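Local atomic coordinates of putative phytoene/squalene synthase YisP (Bacillus subtilis subsp. subtilis, PDB entry 3WE9), a protein that hydrolyses farnesyl diphosphate to farnesol and diphosphate, an activity tied to biofilm formation, although its all-helical fold is that of the phytoene/squalene synthases. Residues Tyr124-Gly129 against Leu155-Gln160. Numbering follows the deposited sequence.
Sequences YAYRTG and LGLAIQ
Thr128 OG1 is held from two directions where helices 118-140 and 145-165 cross in the all-helical fold of the squalene/phytoene synthase family. Thr128 OG1 donates to Tyr124 O, one turn back, at 2.8 Å, coming in tilted from the carbonyl plane, and it receives an N-H from Gln160 NE2 at 3.0 Å. This second bond is nearly straight, 166° at the hydrogen, and OG1 sits almost in the amide plane, as suits an sp2 donor. Thr128 places OG1 between its backbone N and carbonyl carbon (chi1 52°), where the hydroxyl can reach back to its own helix while taking the amide from the other. CG, anti to the backbone N of Gln160, lies near Ala125 CA, and the bend at chi2 then turns the amide to Thr128 OG1; the two side chains cross at about a right angle. A valine in place of Thr128 would probably leave Gln160 NE2 without its acceptor here and the amide freer to turn. The close approach itself rests on glycines: the axes of segments 124-129 and 155-160 come within 7.7 Å, at 114° between their directions, and Gly129 CA lies 4.3 Å from Gly156 CA, where a CB on either would clash with the other's carbonyl oxygen. Leu157, also touched by Tyr215 of helix 199-221, brings CD1 to Ala125 CB at 3.5 Å, though its rotamer is doubtful. Beside them the two glycines exchange CA-H...O contacts, Gly129 CA to Gly156 O at 3.2 Å and Gly156 CA to Gly129 O at 3.1 Å.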
loop_
_atom_site.group_PDB
_atom_site.type_symbol
_atom_site.label_atom_id
_atom_site.label_comp_id
_atom_site.label_asym_id
_atom_site.label_seq_id
_atom_site.Cartn_x
_atom_site.Cartn_y
_atom_site.Cartn_z
ATOM N N TYR A 124 -7.951 -9.509 4.116
ATOM C CA TYR A 124 -7.825 -9.039 2.749
ATOM C C TYR A 124 -6.639 -8.088 2.577
ATOM O O TYR A 124 -5.914 -8.164 1.585
ATOM C CB TYR A 124 -9.092 -8.332 2.301
ATOM C CG TYR A 124 -9.011 -7.933 0.858
ATOM C CD1 TYR A 124 -8.833 -8.899 -0.132
ATOM C CD2 TYR A 124 -9.069 -6.597 0.477
ATOM C CE1 TYR A 124 -8.715 -8.546 -1.467
ATOM C CE2 TYR A 124 -8.952 -6.234 -0.861
ATOM C CZ TYR A 124 -8.777 -7.213 -1.824
ATOM O OH TYR A 124 -8.679 -6.867 -3.150
ATOM N N ALA A 125 -6.460 -7.179 3.529
ATOM C CA ALA A 125 -5.350 -6.232 3.467
ATOM C C ALA A 125 -4.048 -7.020 3.600
ATOM O O ALA A 125 -3.023 -6.663 3.026
ATOM C CB ALA A 125 -5.467 -5.216 4.597
ATOM N N TYR A 126 -4.110 -8.100 4.369
ATOM C CA TYR A 126 -2.954 -8.959 4.593
ATOM C C TYR A 126 -2.520 -9.663 3.312
ATOM O O TYR A 126 -1.335 -9.672 2.972
ATOM C CB TYR A 126 -3.282 -9.994 5.677
ATOM C CG TYR A 126 -2.237 -11.080 5.847
ATOM C CD1 TYR A 126 -0.915 -10.764 6.156
ATOM C CD2 TYR A 126 -2.573 -12.424 5.693
ATOM C CE1 TYR A 126 0.052 -11.759 6.308
ATOM C CE2 TYR A 126 -1.616 -13.431 5.843
ATOM C CZ TYR A 126 -0.307 -13.091 6.150
ATOM O OH TYR A 126 0.638 -14.076 6.310
ATOM N N ARG A 127 -3.487 -10.223 2.591
ATOM C CA ARG A 127 -3.204 -10.958 1.361
ATOM C C ARG A 127 -2.779 -10.083 0.191
ATOM O O ARG A 127 -2.224 -10.582 -0.786
ATOM C CB ARG A 127 -4.428 -11.782 0.943
ATOM C CG ARG A 127 -4.961 -12.716 2.013
ATOM C CD ARG A 127 -6.154 -13.512 1.480
ATOM N NE ARG A 127 -7.201 -12.640 0.945
ATOM C CZ ARG A 127 -8.386 -12.440 1.520
ATOM N NH1 ARG A 127 -8.690 -13.050 2.655
ATOM N NH2 ARG A 127 -9.273 -11.633 0.958
ATOM N N THR A 128 -3.052 -8.782 0.277
ATOM C CA THR A 128 -2.678 -7.874 -0.800
ATOM C C THR A 128 -1.536 -6.949 -0.361
ATOM O O THR A 128 -0.387 -7.139 -0.774
ATOM C CB THR A 128 -3.904 -7.053 -1.289
ATOM O OG1 THR A 128 -4.560 -6.431 -0.172
ATOM C CG2 THR A 128 -4.901 -7.969 -2.008
ATOM N N GLY A 129 -1.844 -5.962 0.479
ATOM C CA GLY A 129 -0.809 -5.059 0.958
ATOM C C GLY A 129 0.278 -5.780 1.742
ATOM O O GLY A 129 1.466 -5.520 1.549
ATOM N N LEU A 155 3.578 -2.882 7.375
ATOM C CA LEU A 155 3.571 -1.643 6.604
ATOM C C LEU A 155 2.666 -1.782 5.377
ATOM O O LEU A 155 1.809 -0.939 5.132
ATOM C CB LEU A 155 4.988 -1.284 6.152
ATOM C CG LEU A 155 5.076 -0.023 5.282
ATOM C CD1 LEU A 155 4.556 1.178 6.061
ATOM C CD2 LEU A 155 6.518 0.196 4.832
ATOM N N GLY A 156 2.858 -2.850 4.613
ATOM C CA GLY A 156 2.045 -3.061 3.427
ATOM C C GLY A 156 0.572 -3.211 3.763
ATOM O O GLY A 156 -0.297 -2.684 3.063
ATOM N N LEU A 157 0.300 -3.949 4.832
ATOM C CA LEU A 157 -1.058 -4.182 5.313
ATOM C C LEU A 157 -1.694 -2.833 5.669
ATOM O O LEU A 157 -2.793 -2.513 5.222
ATOM C CB LEU A 157 -0.991 -5.090 6.553
ATOM C CG LEU A 157 -2.153 -5.579 7.438
ATOM C CD1 LEU A 157 -3.366 -4.679 7.343
ATOM C CD2 LEU A 157 -2.495 -6.994 7.062
ATOM N N ALA A 158 -0.983 -2.042 6.469
ATOM C CA ALA A 158 -1.475 -0.731 6.890
ATOM C C ALA A 158 -1.736 0.195 5.694
ATOM O O ALA A 158 -2.743 0.907 5.648
ATOM C CB ALA A 158 -0.467 -0.083 7.835
ATOM N N ILE A 159 -0.823 0.186 4.729
ATOM C CA ILE A 159 -0.976 1.030 3.546
ATOM C C ILE A 159 -2.242 0.663 2.770
ATOM O O ILE A 159 -2.949 1.535 2.249
ATOM C CB ILE A 159 0.271 0.913 2.642
ATOM C CG1 ILE A 159 1.458 1.616 3.319
ATOM C CG2 ILE A 159 -0.013 1.497 1.266
ATOM C CD1 ILE A 159 2.810 1.380 2.630
ATOM N N GLN A 160 -2.539 -0.629 2.696
ATOM C CA GLN A 160 -3.744 -1.064 1.998
ATOM C C GLN A 160 -4.973 -0.572 2.775
ATOM O O GLN A 160 -5.959 -0.116 2.188
ATOM C CB GLN A 160 -3.759 -2.590 1.872
ATOM C CG GLN A 160 -4.871 -3.116 0.985
ATOM C CD GLN A 160 -4.721 -2.679 -0.465
ATOM O OE1 GLN A 160 -4.643 -1.490 -0.764
ATOM N NE2 GLN A 160 -4.686 -3.647 -1.374
#